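PDB 4CGS: polymerase subunit PA, which probably binds RNA as part of the viral polymerase, the chain here being the N-terminal domain, which corresponds to the cap-snatching domain of orthomyxovirus polymerases. Local coordinates for residues His6-Lys9 / Ser10-Ser13; Ala34-Val37 / Glu38-Tyr42; Met64-Pro68 / Glu69-Gln73. One frame throughout, in Å; residues are numbered along the deposited sequence.

In the fold
All three contacts are local, each made by a continuous piece of chain. Contact 2, a mid-helix segment of helix 31-44, sits deepest, its centre about 8 Å from that of the chain. Contact 1 is a turn leading into helix 13-18, while contact 3, at the surface, is the start of helix 68-78 itself; their centres lie about 16 and 15 Å out. Contact 1 is partly buried and packs on contact 2, Pro8 CG lying 3.8 Å from Ile36 CD1. Contact 3 reaches helix 31-44 through Met64 and Trp65. Regular backbone bonds and isoleucines meeting one turn apart mark contact 2, a lysine ammonium gripping carbonyls marks contact 1, and proline rings beside a helix start mark contact 3.

Contact 1 (His6-Lys9 / Ser10-Ser13); sequences HKPK and SISS
Lys7 brings the outer half of its side chain up to the oxygen end of the Ile11 carbonyl, CD and CE both passing 3.6 Å from Ile11 O, while CE also meets Ser13 OG. The chain leaves the backbone extended and then bends at both outer torsions (chi3 73°, chi4 63°), which curls NZ back to the turn. There NZ donates to Ile11 O at 2.8 Å, almost in line with the C=O bond, and to Pro8 O at 2.9 Å from above that carbonyl's plane. Pro8 O takes a second bond on the opposite face of its plane, from Ile11 N at 3.2 Å, the closing bond of a type I beta turn from Pro8 to Ile11. Next to this polar group Pro8 CD lies 4.1 Å from Ile11 CG1, the two side chains side by side. Pro8 touches Ile36 and Ile11 touches Cys39 of helix 31-44, and Ile11 also meets Ile153 of helix 140-157. Glu156 fastens the turn through Ser10 OG and Lys9 N, and Ser12 OG caps Ile15 N in helix 13-18. With one ammonium bridging two carbonyls, the turn is tied by a side chain as well as by its own backbone, and the charge on NZ would probably strengthen both bonds.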
loop_
_atom_site.group_PDB
_atom_site.type_symbol
_atom_site.label_atom_id
_atom_site.label_comp_id
_atom_site.label_asym_id
_atom_site.label_seq_id
_atom_site.Cartn_x
_atom_site.Cartn_y
_atom_site.Cartn_z
ATOM N N HIS A 6 -5.964 -4.782 -19.548
ATOM C CA HIS A 6 -6.745 -4.511 -18.364
ATOM C C HIS A 6 -6.112 -3.555 -17.376
ATOM O O HIS A 6 -6.756 -3.182 -16.385
ATOM C CB HIS A 6 -7.116 -5.836 -17.625
ATOM C CG HIS A 6 -7.884 -6.807 -18.500
ATOM N ND1 HIS A 6 -9.095 -6.535 -19.010
ATOM C CD2 HIS A 6 -7.539 -8.083 -18.916
ATOM C CE1 HIS A 6 -9.523 -7.626 -19.723
ATOM N NE2 HIS A 6 -8.557 -8.571 -19.646
ATOM N N LYS A 7 -4.857 -3.154 -17.609
ATOM C CA LYS A 7 -4.183 -2.201 -16.686
ATOM C C LYS A 7 -4.963 -0.918 -16.679
ATOM O O LYS A 7 -5.147 -0.327 -17.730
ATOM C CB LYS A 7 -2.803 -1.908 -17.158
ATOM C CG LYS A 7 -2.012 -1.023 -16.175
ATOM C CD LYS A 7 -0.663 -0.595 -16.705
ATOM C CE LYS A 7 -0.738 0.442 -17.790
ATOM N NZ LYS A 7 -1.326 1.737 -17.346
ATOM N N PRO A 8 -5.380 -0.414 -15.494
ATOM C CA PRO A 8 -5.942 0.912 -15.427
ATOM C C PRO A 8 -4.931 1.984 -15.890
ATOM O O PRO A 8 -3.732 1.834 -15.708
ATOM C CB PRO A 8 -6.307 1.060 -13.942
ATOM C CG PRO A 8 -6.407 -0.321 -13.430
ATOM C CD PRO A 8 -5.371 -1.071 -14.177
ATOM N N LYS A 9 -5.445 3.038 -16.504
ATOM C CA LYS A 9 -4.604 4.143 -16.892
ATOM C C LYS A 9 -3.855 4.711 -15.686
ATOM O O LYS A 9 -2.765 5.193 -15.803
ATOM C CB LYS A 9 -5.439 5.265 -17.512
ATOM C CG LYS A 9 -4.684 6.395 -18.199
ATOM C CD LYS A 9 -5.627 7.546 -18.569
ATOM C CE LYS A 9 -5.448 8.076 -19.992
ATOM N NZ LYS A 9 -4.267 8.978 -20.045
ATOM N N SER A 10 -4.514 4.652 -14.534
ATOM C CA SER A 10 -3.970 5.239 -13.327
ATOM C C SER A 10 -2.857 4.474 -12.648
ATOM O O SER A 10 -2.312 4.965 -11.615
ATOM C CB SER A 10 -5.104 5.490 -12.309
ATOM O OG SER A 10 -6.173 6.262 -12.794
ATOM N N ILE A 11 -2.584 3.245 -13.111
ATOM C CA ILE A 11 -1.481 2.455 -12.580
ATOM C C ILE A 11 -0.345 2.568 -13.556
ATOM O O ILE A 11 -0.517 2.397 -14.766
ATOM C CB ILE A 11 -1.893 0.994 -12.417
ATOM C CG1 ILE A 11 -3.016 0.780 -11.374
ATOM C CG2 ILE A 11 -0.669 0.132 -12.007
ATOM C CD1 ILE A 11 -2.702 1.341 -9.993
ATOM N N SER A 12 0.829 2.883 -13.047
ATOM C CA SER A 12 1.972 2.982 -14.004
ATOM C C SER A 12 2.327 1.634 -14.669
ATOM O O SER A 12 2.146 0.552 -14.083
ATOM C CB SER A 12 3.218 3.532 -13.326
ATOM O OG SER A 12 3.800 2.555 -12.465
ATOM N N SER A 13 2.825 1.670 -15.890
ATOM C CA SER A 13 3.215 0.494 -16.558
ATOM C C SER A 13 4.248 -0.277 -15.777
ATOM O O SER A 13 4.209 -1.500 -15.762
ATOM C CB SER A 13 3.722 0.821 -17.990
ATOM O OG SER A 13 2.724 1.403 -18.774
#

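Contact 2 (Ala34-Val37 / Glu38-Tyr42); sequences ARIV and ECIKY
Ile36 and Ile40, one turn apart on helix 31-44, slant across each other, and the branch methyl CG2 of Ile36 meets the terminal CD1 of Ile40 at 4.0 Å. Ile40 keeps CG1 beside its own backbone N (chi1 -69°), which brings that carbon to 3.3 Å from Ile36 O; the extended second torsion (chi2 174°) then carries CD1 on to the Ile36 methyl. Other side chains rest on carbonyls of the preceding turn, Glu38 CB 3.4 Å from Ala34 O and Cys39 CB 3.5 Å from Arg35 O.

The backbone bonds are those of a regular alpha-helix, each N-H reaching the carbonyl four residues back. Glu38 N to Ala34 O and Cys39 N to Arg35 O measure 2.9 Å each, and Lys41 N to Val37 O is the straightest of the set. Helix 31-44 is packed between three others: Ile40 touches Phe149, Leu150 and Ile153 of helix 140-157, Ile36 packs on helix 162-166, and Cys39 touches Ile15 and Trp16 of helix 13-18.

Arg35 and Glu38 bind partners in neighbouring elements. Arg35, fully extended with CG anti to the backbone N (chi1 -174°), sends NE to Ser19 OG and NH2 to Trp16 O, while its guanidinium also makes a cation-pi contact with Trp16. Glu38 is likewise extended, and its OE2 is hydrogen-bonded to both Ser22 OG and Trp65 NE1; the Trp65 ring in turn stacks on Tyr42.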
loop_
_atom_site.group_PDB
_atom_site.type_symbol
_atom_site.label_atom_id
_atom_site.label_comp_id
_atom_site.label_asym_id
_atom_site.label_seq_id
_atom_site.Cartn_x
_atom_site.Cartn_y
_atom_site.Cartn_z
ATOM N N ALA A 34 -7.925 -8.313 -7.815
ATOM C CA ALA A 34 -6.899 -8.411 -6.819
ATOM C C ALA A 34 -5.603 -7.823 -7.272
ATOM O O ALA A 34 -4.914 -7.155 -6.462
ATOM C CB ALA A 34 -6.704 -9.849 -6.367
ATOM N N ARG A 35 -5.222 -7.959 -8.509
ATOM C CA ARG A 35 -3.968 -7.401 -9.031
ATOM C C ARG A 35 -4.046 -5.881 -9.004
ATOM O O ARG A 35 -3.061 -5.213 -8.635
ATOM C CB ARG A 35 -3.717 -7.880 -10.450
ATOM C CG ARG A 35 -2.397 -7.495 -11.039
ATOM C CD ARG A 35 -2.111 -8.144 -12.353
ATOM N NE ARG A 35 -0.802 -7.744 -12.855
ATOM C CZ ARG A 35 -0.338 -8.108 -14.061
ATOM N NH1 ARG A 35 -1.118 -8.876 -14.836
ATOM N NH2 ARG A 35 0.846 -7.658 -14.517
ATOM N N ILE A 36 -5.202 -5.316 -9.415
ATOM C CA ILE A 36 -5.352 -3.892 -9.342
ATOM C C ILE A 36 -5.249 -3.388 -7.954
ATOM O O ILE A 36 -4.528 -2.427 -7.697
ATOM C CB ILE A 36 -6.675 -3.446 -10.023
ATOM C CG1 ILE A 36 -6.598 -3.744 -11.556
ATOM C CG2 ILE A 36 -6.922 -1.954 -9.794
ATOM C CD1 ILE A 36 -7.899 -3.625 -12.315
ATOM N N VAL A 37 -5.966 -3.983 -7.017
ATOM C CA VAL A 37 -5.842 -3.602 -5.607
ATOM C C VAL A 37 -4.413 -3.707 -5.074
ATOM O O VAL A 37 -3.957 -2.817 -4.353
ATOM C CB VAL A 37 -6.861 -4.318 -4.715
ATOM C CG1 VAL A 37 -6.598 -4.041 -3.235
ATOM C CG2 VAL A 37 -8.272 -3.888 -5.092
ATOM N N GLU A 38 -3.707 -4.743 -5.495
ATOM C CA GLU A 38 -2.300 -4.934 -5.008
ATOM C C GLU A 38 -1.410 -3.850 -5.578
ATOM O O GLU A 38 -0.537 -3.315 -4.895
ATOM C CB GLU A 38 -1.817 -6.341 -5.376
ATOM C CG GLU A 38 -0.537 -6.748 -4.659
ATOM C CD GLU A 38 -0.138 -8.177 -4.906
ATOM O OE1 GLU A 38 -0.961 -9.003 -5.327
ATOM O OE2 GLU A 38 1.079 -8.455 -4.729
ATOM N N CYS A 39 -1.650 -3.471 -6.815
ATOM C CA CYS A 39 -0.922 -2.366 -7.399
ATOM C C CYS A 39 -1.273 -1.041 -6.772
ATOM O O CYS A 39 -0.427 -0.170 -6.614
ATOM C CB CYS A 39 -1.133 -2.249 -8.905
ATOM S SG CYS A 39 -0.393 -3.565 -9.912
ATOM N N ILE A 40 -2.522 -0.849 -6.363
ATOM C CA ILE A 40 -2.934 0.329 -5.594
ATOM C C ILE A 40 -2.154 0.360 -4.285
ATOM O O ILE A 40 -1.628 1.408 -3.883
ATOM C CB ILE A 40 -4.455 0.352 -5.368
ATOM C CG1 ILE A 40 -5.217 0.621 -6.709
ATOM C CG2 ILE A 40 -4.837 1.451 -4.341
ATOM C CD1 ILE A 40 -6.722 0.506 -6.591
ATOM N N LYS A 41 -2.114 -0.788 -3.573
ATOM C CA LYS A 41 -1.378 -0.874 -2.323
ATOM C C LYS A 41 0.084 -0.500 -2.513
ATOM O O LYS A 41 0.636 0.267 -1.734
ATOM C CB LYS A 41 -1.503 -2.265 -1.789
ATOM C CG LYS A 41 -0.744 -2.518 -0.483
ATOM C CD LYS A 41 -0.911 -3.964 -0.084
ATOM C CE LYS A 41 -0.020 -4.378 1.051
ATOM N NZ LYS A 41 -0.435 -5.773 1.501
ATOM N N TYR A 42 0.738 -1.002 -3.543
ATOM C CA TYR A 42 2.119 -0.690 -3.820
ATOM C C TYR A 42 2.310 0.786 -4.078
ATOM O O TYR A 42 3.267 1.424 -3.606
ATOM C CB TYR A 42 2.697 -1.555 -4.895
ATOM C CG TYR A 42 4.179 -1.427 -5.070
ATOM C CD1 TYR A 42 5.039 -1.998 -4.120
ATOM C CD2 TYR A 42 4.741 -0.691 -6.103
ATOM C CE1 TYR A 42 6.409 -1.911 -4.214
ATOM C CE2 TYR A 42 6.135 -0.588 -6.223
ATOM C CZ TYR A 42 6.954 -1.220 -5.316
ATOM O OH TYR A 42 8.330 -1.119 -5.420
#

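Contact 3 (Met64-Pro68 / Glu69-Gln73); sequences MWTPP and EVADQ
Pro67 occupies the N-cap position where the loop after strand 57-62 enters helix 68-78 at the protein surface, and its carbonyl O accepts a nearly straight bond from Ala71 N at 3.1 Å and a weak one from Val70 N. Pro68 O takes Asp72 N at 2.8 Å as the next bond of the helix. The Pro67 ring lies beside Val70, both pointing the same way, with ring atom CG 4.0 Å from Val70 CG2. That methyl faces the ring because it sits beside the backbone N of Val70 while CG1 is anti to it (chi1 173°). Glu69 bends at its second torsion (chi2 90°), bringing OE1 to the N-CD side of the Pro68 ring, 3.5 Å from Pro68 N. The same OE1 lies 3.7 Å from Pro67 CB. Ala71 CB turns toward the start of the helix, 3.6 Å from Pro68 O, and also packs on Asn63 and Val87. Just before the cap, Thr66 OG1 bonds to Asn63 O within the incoming loop. Pro68 N, having no hydrogen, needs no acceptor in the first turn, where N-H groups lack a carbonyl four residues back within the helix, and the Glu69 carboxylate near this N-terminus would probably be stabilised by the helix dipole.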
loop_
_atom_site.group_PDB
_atom_site.type_symbol
_atom_site.label_atom_id
_atom_site.label_comp_id
_atom_site.label_asym_id
_atom_site.label_seq_id
_atom_site.Cartn_x
_atom_site.Cartn_y
_atom_site.Cartn_z
ATOM N N MET A 64 7.504 -4.222 0.467
ATOM C CA MET A 64 6.565 -4.847 -0.419
ATOM C C MET A 64 7.196 -5.157 -1.748
ATOM O O MET A 64 7.953 -4.347 -2.303
ATOM C CB MET A 64 5.353 -3.986 -0.617
ATOM C CG MET A 64 4.287 -4.633 -1.409
ATOM S SD MET A 64 2.780 -3.613 -1.514
ATOM C CE MET A 64 1.814 -4.553 -2.694
ATOM N N TRP A 65 6.921 -6.337 -2.229
ATOM C CA TRP A 65 7.461 -6.896 -3.490
ATOM C C TRP A 65 8.975 -7.117 -3.478
ATOM O O TRP A 65 9.561 -7.278 -4.544
ATOM C CB TRP A 65 6.990 -6.084 -4.701
ATOM C CG TRP A 65 5.533 -6.187 -4.987
ATOM C CD1 TRP A 65 4.561 -7.047 -4.473
ATOM C CD2 TRP A 65 4.819 -5.331 -5.917
ATOM N NE1 TRP A 65 3.348 -6.783 -5.050
ATOM C CE2 TRP A 65 3.446 -5.798 -5.946
ATOM C CE3 TRP A 65 5.194 -4.315 -6.783
ATOM C CZ2 TRP A 65 2.516 -5.186 -6.752
ATOM C CZ3 TRP A 65 4.246 -3.760 -7.594
ATOM C CH2 TRP A 65 2.937 -4.159 -7.569
ATOM N N THR A 66 9.560 -7.268 -2.290
ATOM C CA THR A 66 10.876 -7.764 -2.100
ATOM C C THR A 66 10.823 -9.101 -1.390
ATOM O O THR A 66 9.813 -9.437 -0.726
ATOM C CB THR A 66 11.792 -6.816 -1.336
ATOM O OG1 THR A 66 11.467 -6.867 0.080
ATOM C CG2 THR A 66 11.702 -5.355 -1.918
ATOM N N PRO A 67 11.822 -9.949 -1.596
ATOM C CA PRO A 67 11.808 -11.263 -0.914
ATOM C C PRO A 67 11.801 -11.169 0.557
ATOM O O PRO A 67 12.414 -10.283 1.051
ATOM C CB PRO A 67 13.097 -11.934 -1.438
ATOM C CG PRO A 67 13.434 -11.235 -2.699
ATOM C CD PRO A 67 12.938 -9.818 -2.564
ATOM N N PRO A 68 11.029 -12.029 1.263
ATOM C CA PRO A 68 11.021 -11.884 2.743
ATOM C C PRO A 68 12.377 -12.007 3.386
ATOM O O PRO A 68 12.636 -11.337 4.369
ATOM C CB PRO A 68 10.029 -12.982 3.200
ATOM C CG PRO A 68 9.231 -13.310 1.985
ATOM C CD PRO A 68 10.068 -13.018 0.763
ATOM N N GLU A 69 13.291 -12.763 2.766
ATOM C CA GLU A 69 14.631 -12.870 3.309
ATOM C C GLU A 69 15.425 -11.576 3.169
ATOM O O GLU A 69 16.224 -11.268 4.014
ATOM C CB GLU A 69 15.418 -13.967 2.628
ATOM C CG GLU A 69 14.798 -15.349 2.675
ATOM C CD GLU A 69 13.864 -15.670 1.513
ATOM O OE1 GLU A 69 13.226 -14.761 0.943
ATOM O OE2 GLU A 69 13.723 -16.880 1.168
ATOM N N VAL A 70 15.129 -10.800 2.116
ATOM C CA VAL A 70 15.725 -9.501 1.929
ATOM C C VAL A 70 15.177 -8.518 2.957
ATOM O O VAL A 70 15.891 -7.819 3.616
ATOM C CB VAL A 70 15.561 -9.001 0.477
ATOM C CG1 VAL A 70 16.037 -7.567 0.354
ATOM C CG2 VAL A 70 16.428 -9.932 -0.457
ATOM N N ALA A 71 13.868 -8.527 3.121
ATOM C CA ALA A 71 13.239 -7.663 4.134
ATOM C C ALA A 71 13.806 -7.996 5.527
ATOM O O ALA A 71 14.064 -7.140 6.336
ATOM C CB ALA A 71 11.747 -7.882 4.178
ATOM N N ASP A 72 13.970 -9.283 5.771
ATOM C CA ASP A 72 14.650 -9.677 7.062
ATOM C C ASP A 72 16.040 -9.146 7.200
ATOM O O ASP A 72 16.357 -8.672 8.280
ATOM C CB ASP A 72 14.625 -11.208 7.228
ATOM C CG ASP A 72 14.716 -11.637 8.655
ATOM O OD1 ASP A 72 14.218 -10.928 9.545
ATOM O OD2 ASP A 72 15.357 -12.676 8.876
ATOM N N GLN A 73 16.844 -9.160 6.117
ATOM C CA GLN A 73 18.161 -8.511 6.136
ATOM C C GLN A 73 18.032 -7.014 6.550
ATOM O O GLN A 73 18.795 -6.504 7.400
ATOM C CB GLN A 73 18.801 -8.605 4.751
ATOM C CG GLN A 73 19.288 -10.001 4.331
ATOM C CD GLN A 73 19.709 -10.080 2.856
ATOM O OE1 GLN A 73 19.659 -9.061 2.109
ATOM N NE2 GLN A 73 20.034 -11.293 2.414
#